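Local coordinates for encapsidation protein (Lactococcus phage asccphi28, PDB 7JQP), which probably hydrolyses ATP to drive viral DNA into the capsid, as the P-loop (ASCE-fold) ATPase of the phage genome packaging motor, at residues 259-267 with 344-355; 56-66 with 122-130. All coordinates share one frame; numbering follows the deposited sequence.

The two contacts come in series along the chain: interaction 2 (56-66 with 122-130) closes before interaction 1 (259-267 with 344-355) opens. Their centres lie 34 Å apart, on opposite sides of the chain's centre, and their nearest atoms are about 14 Å apart. They share no sheet. Interaction 2 joins strand 118-125 to the turn and short helix after strand 50-55, in the large mixed sheet of the ASCE ATPase fold. Interaction 1 lies at the edge of the smaller C-terminal sheet, where strand 348-349 is outermost. One contact thus belongs to the ATPase core, the other to the C-terminal part and the segment leading into it.

Interaction 1 of 2, residues 259-267 with 344-355; sequences IRTPYFKHY and QNMVYHESPETF
F264 and H349 bring the two backbones closest, with CA atoms 4.5 Å apart, and H349 N donates to Y263 O at 3.0 Å. K265 N makes a second, weak bond to H349 O. N345, the centre of an inverse gamma turn, is docked on Y263. Its CG stands opposite the backbone N (chi1 -157°), and its OD1 accepts Y263 N at 3.0 Å. That N-H comes in the carbonyl plane, on a lone pair, and the bond is fairly straight at 160°. The amide also lies over one face of the Y263 ring, toward its rim, with the two planes only 19° apart. The amide is therefore held both by a bond and by a flat contact.

Two prolines meet phenylalanines. P262 CG sits over the centre of the F355 ring, 3.6 Å from its centroid and nearly on the normal, a CH-pi contact. The CA-CB bond of F264 leads away overall, yet CB still touches H349 O, and the ring comes nearer to S351 and P352. P352 CD lies over one ring face, 4.3 Å from the centroid, and F355 CB comes at the edge. K265 and Y348 lie side by side, though the fine detail of this pair is doubtful. H266 presents its CD2 edge to E350 OE2 at 3.6 Å, with no hydrogen bond. F194 meets the F355 ring and makes a cation-pi contact with R260. Y348 is tied by backbone bonds to Y295 and Y297 of strand 293-300. Residues 259-267 thus run as an irregular segment along the edge of the C-terminal mixed sheet, across strand 348-349 and the first turn of helix 352-365, on the way from helix 246-252 to strand 273-277.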
loop_
_atom_site.group_PDB
_atom_site.type_symbol
_atom_site.label_atom_id
_atom_site.label_comp_id
_atom_site.label_asym_id
_atom_site.label_seq_id
_atom_site.Cartn_x
_atom_site.Cartn_y
_atom_site.Cartn_z
ATOM N N ILE A 259 -23.740 -25.853 -10.194
ATOM C CA ILE A 259 -22.536 -26.664 -10.325
ATOM C C ILE A 259 -21.886 -26.493 -11.697
ATOM O O ILE A 259 -20.925 -27.201 -12.015
ATOM C CB ILE A 259 -22.813 -28.150 -10.041
ATOM C CG1 ILE A 259 -23.716 -28.772 -11.108
ATOM C CG2 ILE A 259 -23.448 -28.326 -8.661
ATOM C CD1 ILE A 259 -23.896 -30.277 -10.950
ATOM N N ARG A 260 -22.390 -25.570 -12.518
ATOM C CA ARG A 260 -21.757 -25.229 -13.794
ATOM C C ARG A 260 -21.552 -26.473 -14.657
ATOM O O ARG A 260 -20.451 -26.765 -15.128
ATOM C CB ARG A 260 -20.442 -24.480 -13.564
ATOM C CG ARG A 260 -20.615 -23.052 -13.047
ATOM C CD ARG A 260 -20.758 -22.055 -14.206
ATOM N NE ARG A 260 -19.525 -21.990 -14.994
ATOM C CZ ARG A 260 -19.405 -21.402 -16.183
ATOM N NH1 ARG A 260 -20.446 -20.814 -16.756
ATOM N NH2 ARG A 260 -18.231 -21.405 -16.800
ATOM N N THR A 261 -22.637 -27.208 -14.865
ATOM C CA THR A 261 -22.584 -28.404 -15.695
ATOM C C THR A 261 -22.251 -28.013 -17.132
ATOM O O THR A 261 -22.806 -27.033 -17.649
ATOM C CB THR A 261 -23.935 -29.125 -15.654
ATOM O OG1 THR A 261 -24.419 -29.185 -14.304
ATOM C CG2 THR A 261 -23.818 -30.537 -16.199
ATOM N N PRO A 262 -21.362 -28.736 -17.816
ATOM C CA PRO A 262 -21.044 -28.386 -19.201
ATOM C C PRO A 262 -22.012 -29.014 -20.198
ATOM O O PRO A 262 -22.687 -30.002 -19.909
ATOM C CB PRO A 262 -19.630 -28.964 -19.408
ATOM C CG PRO A 262 -19.155 -29.415 -18.055
ATOM C CD PRO A 262 -20.401 -29.717 -17.272
ATOM N N TYR A 263 -22.076 -28.404 -21.386
ATOM C CA TYR A 263 -22.877 -28.957 -22.478
ATOM C C TYR A 263 -22.060 -30.021 -23.208
ATOM O O TYR A 263 -20.859 -29.850 -23.437
ATOM C CB TYR A 263 -23.348 -27.877 -23.473
ATOM C CG TYR A 263 -24.257 -26.822 -22.866
ATOM C CD1 TYR A 263 -25.492 -27.168 -22.337
ATOM C CD2 TYR A 263 -23.919 -25.474 -22.900
ATOM C CE1 TYR A 263 -26.329 -26.216 -21.784
ATOM C CE2 TYR A 263 -24.761 -24.510 -22.367
ATOM C CZ TYR A 263 -25.967 -24.889 -21.813
ATOM O OH TYR A 263 -26.809 -23.939 -21.281
ATOM N N PHE A 264 -22.714 -31.118 -23.597
ATOM C CA PHE A 264 -22.030 -32.251 -24.213
ATOM C C PHE A 264 -22.702 -32.643 -25.524
ATOM O O PHE A 264 -23.924 -32.817 -25.570
ATOM C CB PHE A 264 -22.014 -33.454 -23.256
ATOM C CG PHE A 264 -21.310 -33.190 -21.949
ATOM C CD1 PHE A 264 -19.930 -33.265 -21.859
ATOM C CD2 PHE A 264 -22.033 -32.881 -20.808
ATOM C CE1 PHE A 264 -19.287 -33.028 -20.659
ATOM C CE2 PHE A 264 -21.395 -32.645 -19.605
ATOM C CZ PHE A 264 -20.020 -32.717 -19.531
ATOM N N LYS A 265 -21.905 -32.788 -26.582
ATOM C CA LYS A 265 -22.404 -33.222 -27.884
ATOM C C LYS A 265 -21.225 -33.763 -28.691
ATOM O O LYS A 265 -20.066 -33.436 -28.420
ATOM C CB LYS A 265 -23.071 -32.065 -28.645
ATOM C CG LYS A 265 -23.817 -32.453 -29.923
ATOM C CD LYS A 265 -25.210 -32.995 -29.654
ATOM C CE LYS A 265 -26.204 -31.845 -29.445
ATOM N NZ LYS A 265 -27.565 -32.335 -29.081
ATOM N N HIS A 266 -21.531 -34.612 -29.674
ATOM C CA HIS A 266 -20.525 -35.227 -30.530
ATOM C C HIS A 266 -20.683 -34.773 -31.977
ATOM O O HIS A 266 -21.796 -34.737 -32.510
ATOM C CB HIS A 266 -20.602 -36.754 -30.482
ATOM C CG HIS A 266 -19.640 -37.428 -31.407
ATOM N ND1 HIS A 266 -20.006 -37.890 -32.653
ATOM C CD2 HIS A 266 -18.320 -37.695 -31.279
ATOM C CE1 HIS A 266 -18.953 -38.422 -33.248
ATOM N NE2 HIS A 266 -17.919 -38.320 -32.434
ATOM N N TYR A 267 -19.555 -34.451 -32.618
ATOM C CA TYR A 267 -19.513 -34.010 -34.011
ATOM C C TYR A 267 -18.574 -34.924 -34.788
ATOM O O TYR A 267 -17.407 -35.092 -34.409
ATOM C CB TYR A 267 -19.057 -32.550 -34.099
ATOM C CG TYR A 267 -19.112 -31.934 -35.480
ATOM C CD1 TYR A 267 -20.238 -32.059 -36.282
ATOM C CD2 TYR A 267 -18.038 -31.204 -35.970
ATOM C CE1 TYR A 267 -20.285 -31.488 -37.539
ATOM C CE2 TYR A 267 -18.081 -30.619 -37.215
ATOM C CZ TYR A 267 -19.202 -30.773 -38.003
ATOM O OH TYR A 267 -19.244 -30.195 -39.252
ATOM N N GLN A 344 -16.452 -20.050 -20.577
ATOM C CA GLN A 344 -17.903 -20.003 -20.633
ATOM C C GLN A 344 -18.433 -21.302 -21.225
ATOM O O GLN A 344 -17.748 -21.977 -21.997
ATOM C CB GLN A 344 -18.369 -18.830 -21.489
ATOM C CG GLN A 344 -17.580 -17.559 -21.307
ATOM C CD GLN A 344 -18.332 -16.341 -21.795
ATOM O OE1 GLN A 344 -19.541 -16.213 -21.594
ATOM N NE2 GLN A 344 -17.630 -15.471 -22.508
ATOM N N ASN A 345 -19.655 -21.669 -20.844
ATOM C CA ASN A 345 -20.267 -22.897 -21.352
ATOM C C ASN A 345 -20.808 -22.662 -22.766
ATOM O O ASN A 345 -22.006 -22.756 -23.036
ATOM C CB ASN A 345 -21.370 -23.383 -20.422
ATOM C CG ASN A 345 -21.642 -24.871 -20.572
ATOM O OD1 ASN A 345 -21.021 -25.548 -21.394
ATOM N ND2 ASN A 345 -22.601 -25.377 -19.807
HETATM N N MSE A 346 -19.885 -22.351 -23.676
HETATM C CA MSE A 346 -20.240 -22.021 -25.051
HETATM C C MSE A 346 -19.777 -23.072 -26.063
HETATM O O MSE A 346 -19.984 -22.916 -27.268
HETATM C CB MSE A 346 -19.640 -20.660 -25.439
HETATM C CG MSE A 346 -20.279 -19.434 -24.790
HETATM SE SE MSE A 346 -19.390 -17.809 -25.437
HETATM C CE MSE A 346 -20.580 -16.421 -24.755
ATOM N N VAL A 347 -19.152 -24.143 -25.576
ATOM C CA VAL A 347 -18.622 -25.190 -26.440
ATOM C C VAL A 347 -19.206 -26.533 -26.020
ATOM O O VAL A 347 -19.630 -26.727 -24.877
ATOM C CB VAL A 347 -17.077 -25.240 -26.410
ATOM C CG1 VAL A 347 -16.486 -23.873 -26.722
ATOM C CG2 VAL A 347 -16.577 -25.744 -25.057
ATOM N N TYR A 348 -19.222 -27.468 -26.971
ATOM C CA TYR A 348 -19.702 -28.823 -26.737
ATOM C C TYR A 348 -18.519 -29.734 -26.429
ATOM O O TYR A 348 -17.527 -29.738 -27.165
ATOM C CB TYR A 348 -20.461 -29.376 -27.948
ATOM C CG TYR A 348 -21.850 -28.818 -28.166
ATOM C CD1 TYR A 348 -22.904 -29.195 -27.345
ATOM C CD2 TYR A 348 -22.114 -27.944 -29.212
ATOM C CE1 TYR A 348 -24.176 -28.702 -27.543
ATOM C CE2 TYR A 348 -23.386 -27.444 -29.418
ATOM C CZ TYR A 348 -24.415 -27.831 -28.583
ATOM O OH TYR A 348 -25.686 -27.337 -28.772
ATOM N N HIS A 349 -18.635 -30.514 -25.356
ATOM C CA HIS A 349 -17.611 -31.468 -24.951
ATOM C C HIS A 349 -18.119 -32.884 -25.194
ATOM O O HIS A 349 -19.291 -33.182 -24.950
ATOM C CB HIS A 349 -17.234 -31.283 -23.479
ATOM C CG HIS A 349 -16.402 -30.066 -23.223
ATOM N ND1 HIS A 349 -15.039 -30.043 -23.426
ATOM C CD2 HIS A 349 -16.736 -28.832 -22.775
ATOM C CE1 HIS A 349 -14.570 -28.845 -23.125
ATOM N NE2 HIS A 349 -15.579 -28.093 -22.725
ATOM N N GLU A 350 -17.239 -33.752 -25.693
ATOM C CA GLU A 350 -17.666 -35.104 -26.045
ATOM C C GLU A 350 -18.246 -35.838 -24.840
ATOM O O GLU A 350 -19.293 -36.489 -24.947
ATOM C CB GLU A 350 -16.496 -35.884 -26.645
ATOM C CG GLU A 350 -16.250 -35.581 -28.118
ATOM C CD GLU A 350 -15.206 -36.488 -28.737
ATOM O OE1 GLU A 350 -14.410 -37.088 -27.983
ATOM O OE2 GLU A 350 -15.186 -36.606 -29.980
ATOM N N SER A 351 -17.589 -35.749 -23.688
ATOM C CA SER A 351 -18.061 -36.418 -22.482
ATOM C C SER A 351 -17.412 -35.750 -21.281
ATOM O O SER A 351 -16.464 -34.965 -21.432
ATOM C CB SER A 351 -17.738 -37.922 -22.510
ATOM O OG SER A 351 -16.370 -38.145 -22.812
ATOM N N PRO A 352 -17.899 -36.035 -20.072
ATOM C CA PRO A 352 -17.239 -35.474 -18.882
ATOM C C PRO A 352 -15.780 -35.866 -18.778
ATOM O O PRO A 352 -14.968 -35.073 -18.284
ATOM C CB PRO A 352 -18.072 -36.043 -17.724
ATOM C CG PRO A 352 -19.427 -36.275 -18.335
ATOM C CD PRO A 352 -19.097 -36.814 -19.710
ATOM N N GLU A 353 -15.420 -37.071 -19.224
ATOM C CA GLU A 353 -14.017 -37.465 -19.210
ATOM C C GLU A 353 -13.189 -36.534 -20.090
ATOM O O GLU A 353 -12.131 -36.050 -19.675
ATOM C CB GLU A 353 -13.867 -38.916 -19.669
ATOM C CG GLU A 353 -12.431 -39.424 -19.624
ATOM C CD GLU A 353 -12.325 -40.923 -19.837
ATOM O OE1 GLU A 353 -12.986 -41.447 -20.758
ATOM O OE2 GLU A 353 -11.587 -41.580 -19.072
ATOM N N THR A 354 -13.673 -36.251 -21.304
ATOM C CA THR A 354 -12.954 -35.339 -22.186
ATOM C C THR A 354 -12.915 -33.931 -21.608
ATOM O O THR A 354 -11.903 -33.230 -21.732
ATOM C CB THR A 354 -13.596 -35.320 -23.574
ATOM O OG1 THR A 354 -15.022 -35.285 -23.448
ATOM C CG2 THR A 354 -13.190 -36.545 -24.370
ATOM N N PHE A 355 -14.015 -33.497 -20.986
ATOM C CA PHE A 355 -14.056 -32.172 -20.376
ATOM C C PHE A 355 -12.962 -32.018 -19.327
ATOM O O PHE A 355 -12.340 -30.955 -19.218
ATOM C CB PHE A 355 -15.449 -31.922 -19.779
ATOM C CG PHE A 355 -15.508 -30.762 -18.827
ATOM C CD1 PHE A 355 -15.339 -29.465 -19.276
ATOM C CD2 PHE A 355 -15.760 -30.972 -17.480
ATOM C CE1 PHE A 355 -15.389 -28.401 -18.393
ATOM C CE2 PHE A 355 -15.819 -29.913 -16.597
ATOM C CZ PHE A 355 -15.634 -28.626 -17.054
#

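Interaction 2 of 2, residues 56-66 with 122-130; sequences RLGVEIDELEK and YFIALSRAG
F123 and K66 make the closely packed end of this contact. K66 CD sits over the centre of the F123 ring, 3.6 Å from the centroid, in a CH-pi contact. Bends at chi2 and chi4 carry the lysine chain past the ring, and NZ donates a hydrogen bond to I61 O at 2.9 Å, from above the carbonyl plane. Any cation-pi pull on the ring is weak at best. I61 CG2 rests on F123 CB, and L64 CD2 comes near the ring at CE1. F69 meets the same ring edge-to-face.

The other end is more polar and more open. R56 O accepts both S127 OG (2.6 Å) and S127 N (3.2 Å); the hydroxyl comes in the carbonyl plane, on a lone pair. The extended R128 chain lays its guanidinium over G58 CA. NH2 forms a salt bridge with OD2 of D62, an exposed residue, at 3.0 Å. OD2 lies in the guanidinium plane, while NH2 meets the carboxylate from above its plane. The chemistry implies apolar packing of I61, L64 and the aliphatic chain of K66 on F123, and a salt bridge on the more open side, whose arginine also packs against E63 of a second subunit.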
loop_
_atom_site.group_PDB
_atom_site.type_symbol
_atom_site.label_atom_id
_atom_site.label_comp_id
_atom_site.label_asym_id
_atom_site.label_seq_id
_atom_site.Cartn_x
_atom_site.Cartn_y
_atom_site.Cartn_z
ATOM N N ARG A 56 -5.427 -19.311 -1.072
ATOM C CA ARG A 56 -5.056 -19.008 -2.449
ATOM C C ARG A 56 -4.278 -17.701 -2.551
ATOM O O ARG A 56 -3.281 -17.624 -3.278
ATOM C CB ARG A 56 -6.295 -18.952 -3.343
ATOM C CG ARG A 56 -5.945 -18.789 -4.814
ATOM C CD ARG A 56 -7.139 -18.998 -5.727
ATOM N NE ARG A 56 -7.400 -20.410 -5.981
ATOM C CZ ARG A 56 -8.321 -21.135 -5.354
ATOM N NH1 ARG A 56 -9.094 -20.590 -4.423
ATOM N NH2 ARG A 56 -8.473 -22.413 -5.667
ATOM N N LEU A 57 -4.714 -16.663 -1.841
ATOM C CA LEU A 57 -4.148 -15.333 -1.994
ATOM C C LEU A 57 -3.571 -14.827 -0.680
ATOM O O LEU A 57 -4.016 -15.212 0.406
ATOM C CB LEU A 57 -5.204 -14.343 -2.499
ATOM C CG LEU A 57 -5.773 -14.626 -3.889
ATOM C CD1 LEU A 57 -6.912 -13.670 -4.197
ATOM C CD2 LEU A 57 -4.681 -14.526 -4.941
ATOM N N GLY A 58 -2.573 -13.948 -0.797
ATOM C CA GLY A 58 -1.943 -13.402 0.392
ATOM C C GLY A 58 -2.909 -12.624 1.263
ATOM O O GLY A 58 -2.851 -12.702 2.493
ATOM N N VAL A 59 -3.817 -11.869 0.640
ATOM C CA VAL A 59 -4.774 -11.081 1.410
ATOM C C VAL A 59 -5.603 -11.984 2.313
ATOM O O VAL A 59 -5.958 -11.607 3.438
ATOM C CB VAL A 59 -5.670 -10.257 0.465
ATOM C CG1 VAL A 59 -4.828 -9.327 -0.395
ATOM C CG2 VAL A 59 -6.519 -11.179 -0.403
ATOM N N GLU A 60 -5.918 -13.193 1.844
ATOM C CA GLU A 60 -6.692 -14.121 2.664
ATOM C C GLU A 60 -5.986 -14.426 3.978
ATOM O O GLU A 60 -6.640 -14.600 5.014
ATOM C CB GLU A 60 -6.951 -15.412 1.886
ATOM C CG GLU A 60 -7.511 -15.168 0.493
ATOM C CD GLU A 60 -8.314 -16.338 -0.039
ATOM O OE1 GLU A 60 -9.297 -16.739 0.620
ATOM O OE2 GLU A 60 -7.968 -16.846 -1.126
ATOM N N ILE A 61 -4.656 -14.467 3.965
ATOM C CA ILE A 61 -3.892 -14.722 5.182
ATOM C C ILE A 61 -3.566 -13.433 5.918
ATOM O O ILE A 61 -3.620 -13.388 7.149
ATOM C CB ILE A 61 -2.615 -15.519 4.835
ATOM C CG1 ILE A 61 -3.026 -16.954 4.490
ATOM C CG2 ILE A 61 -1.610 -15.477 5.973
ATOM C CD1 ILE A 61 -1.889 -17.865 4.198
ATOM N N ASP A 62 -3.210 -12.376 5.189
ATOM C CA ASP A 62 -2.886 -11.116 5.848
ATOM C C ASP A 62 -4.072 -10.607 6.656
ATOM O O ASP A 62 -3.901 -10.097 7.771
ATOM C CB ASP A 62 -2.441 -10.084 4.813
ATOM C CG ASP A 62 -1.061 -10.382 4.250
ATOM O OD1 ASP A 62 -0.358 -11.253 4.808
ATOM O OD2 ASP A 62 -0.675 -9.743 3.249
ATOM N N GLU A 63 -5.283 -10.748 6.118
ATOM C CA GLU A 63 -6.490 -10.369 6.835
ATOM C C GLU A 63 -6.927 -11.413 7.855
ATOM O O GLU A 63 -7.772 -11.108 8.700
ATOM C CB GLU A 63 -7.632 -10.119 5.844
ATOM C CG GLU A 63 -7.505 -8.826 5.051
ATOM C CD GLU A 63 -8.585 -8.686 3.991
ATOM O OE1 GLU A 63 -9.477 -9.558 3.928
ATOM O OE2 GLU A 63 -8.538 -7.706 3.218
ATOM N N LEU A 64 -6.370 -12.620 7.805
ATOM C CA LEU A 64 -6.759 -13.669 8.739
ATOM C C LEU A 64 -6.278 -13.344 10.147
ATOM O O LEU A 64 -5.190 -12.791 10.338
ATOM C CB LEU A 64 -6.188 -15.010 8.284
ATOM C CG LEU A 64 -6.453 -16.210 9.191
ATOM C CD1 LEU A 64 -7.930 -16.562 9.211
ATOM C CD2 LEU A 64 -5.618 -17.403 8.749
ATOM N N GLU A 65 -7.106 -13.688 11.138
ATOM C CA GLU A 65 -6.769 -13.485 12.549
ATOM C C GLU A 65 -6.159 -14.773 13.085
ATOM O O GLU A 65 -6.861 -15.690 13.507
ATOM C CB GLU A 65 -8.005 -13.104 13.352
ATOM C CG GLU A 65 -8.569 -11.738 13.021
ATOM C CD GLU A 65 -7.743 -10.600 13.574
ATOM O OE1 GLU A 65 -7.187 -10.731 14.685
ATOM O OE2 GLU A 65 -7.646 -9.564 12.881
ATOM N N LYS A 66 -4.821 -14.857 13.068
ATOM C CA LYS A 66 -4.165 -16.082 13.520
ATOM C C LYS A 66 -4.438 -16.349 14.996
ATOM O O LYS A 66 -4.494 -17.512 15.417
ATOM C CB LYS A 66 -2.657 -16.045 13.249
ATOM C CG LYS A 66 -2.266 -15.229 12.029
ATOM C CD LYS A 66 -2.939 -15.807 10.791
ATOM C CE LYS A 66 -2.223 -15.443 9.505
ATOM N NZ LYS A 66 -1.856 -14.005 9.411
ATOM N N TYR A 122 1.578 -23.255 10.205
ATOM C CA TYR A 122 2.197 -22.359 9.242
ATOM C C TYR A 122 1.106 -21.810 8.333
ATOM O O TYR A 122 0.229 -22.556 7.886
ATOM C CB TYR A 122 3.238 -23.053 8.350
ATOM C CG TYR A 122 4.476 -23.611 9.012
ATOM C CD1 TYR A 122 4.457 -24.848 9.636
ATOM C CD2 TYR A 122 5.686 -22.925 8.954
ATOM C CE1 TYR A 122 5.595 -25.371 10.219
ATOM C CE2 TYR A 122 6.829 -23.440 9.532
ATOM C CZ TYR A 122 6.780 -24.664 10.162
ATOM O OH TYR A 122 7.919 -25.180 10.737
ATOM N N PHE A 123 1.156 -20.513 8.057
ATOM C CA PHE A 123 0.237 -19.871 7.126
ATOM C C PHE A 123 0.987 -19.548 5.842
ATOM O O PHE A 123 2.026 -18.881 5.873
ATOM C CB PHE A 123 -0.369 -18.616 7.757
ATOM C CG PHE A 123 -1.244 -18.912 8.950
ATOM C CD1 PHE A 123 -2.579 -19.243 8.785
ATOM C CD2 PHE A 123 -0.723 -18.880 10.234
ATOM C CE1 PHE A 123 -3.379 -19.524 9.877
ATOM C CE2 PHE A 123 -1.521 -19.160 11.328
ATOM C CZ PHE A 123 -2.851 -19.484 11.149
ATOM N N ILE A 124 0.462 -20.045 4.720
ATOM C CA ILE A 124 1.085 -19.911 3.411
ATOM C C ILE A 124 0.036 -19.516 2.387
ATOM O O ILE A 124 -1.126 -19.923 2.467
ATOM C CB ILE A 124 1.747 -21.228 2.948
ATOM C CG1 ILE A 124 2.664 -21.794 4.016
ATOM C CG2 ILE A 124 2.452 -21.045 1.605
ATOM C CD1 ILE A 124 3.107 -23.181 3.676
ATOM N N ALA A 125 0.476 -18.774 1.379
ATOM C CA ALA A 125 -0.381 -18.337 0.290
ATOM C C ALA A 125 0.113 -18.962 -1.005
ATOM O O ALA A 125 1.308 -18.906 -1.313
ATOM C CB ALA A 125 -0.388 -16.810 0.180
ATOM N N LEU A 126 -0.808 -19.572 -1.750
ATOM C CA LEU A 126 -0.432 -20.230 -2.994
ATOM C C LEU A 126 0.202 -19.246 -3.965
ATOM O O LEU A 126 1.069 -19.629 -4.758
ATOM C CB LEU A 126 -1.665 -20.889 -3.605
ATOM C CG LEU A 126 -1.471 -22.081 -4.538
ATOM C CD1 LEU A 126 -0.503 -23.105 -3.988
ATOM C CD2 LEU A 126 -2.841 -22.715 -4.795
ATOM N N SER A 127 -0.202 -17.974 -3.909
ATOM C CA SER A 127 0.417 -16.964 -4.761
ATOM C C SER A 127 1.907 -16.842 -4.470
ATOM O O SER A 127 2.712 -16.642 -5.387
ATOM C CB SER A 127 -0.271 -15.615 -4.556
ATOM O OG SER A 127 -1.560 -15.787 -3.999
ATOM N N ARG A 128 2.290 -16.953 -3.202
ATOM C CA ARG A 128 3.681 -16.844 -2.787
ATOM C C ARG A 128 4.362 -18.202 -2.681
ATOM O O ARG A 128 5.526 -18.269 -2.269
ATOM C CB ARG A 128 3.753 -16.125 -1.431
ATOM C CG ARG A 128 2.831 -14.912 -1.327
ATOM C CD ARG A 128 2.691 -14.411 0.110
ATOM N NE ARG A 128 1.879 -13.195 0.182
ATOM C CZ ARG A 128 1.370 -12.691 1.304
ATOM N NH1 ARG A 128 1.580 -13.297 2.466
ATOM N NH2 ARG A 128 0.648 -11.580 1.265
ATOM N N ALA A 129 3.665 -19.279 -3.053
ATOM C CA ALA A 129 4.212 -20.623 -2.908
ATOM C C ALA A 129 5.411 -20.862 -3.820
ATOM O O ALA A 129 6.342 -21.586 -3.450
ATOM C CB ALA A 129 3.118 -21.656 -3.189
ATOM N N GLY A 130 5.392 -20.291 -5.026
ATOM C CA GLY A 130 6.449 -20.579 -5.986
ATOM C C GLY A 130 7.842 -20.253 -5.482
ATOM O O GLY A 130 8.781 -21.029 -5.682
#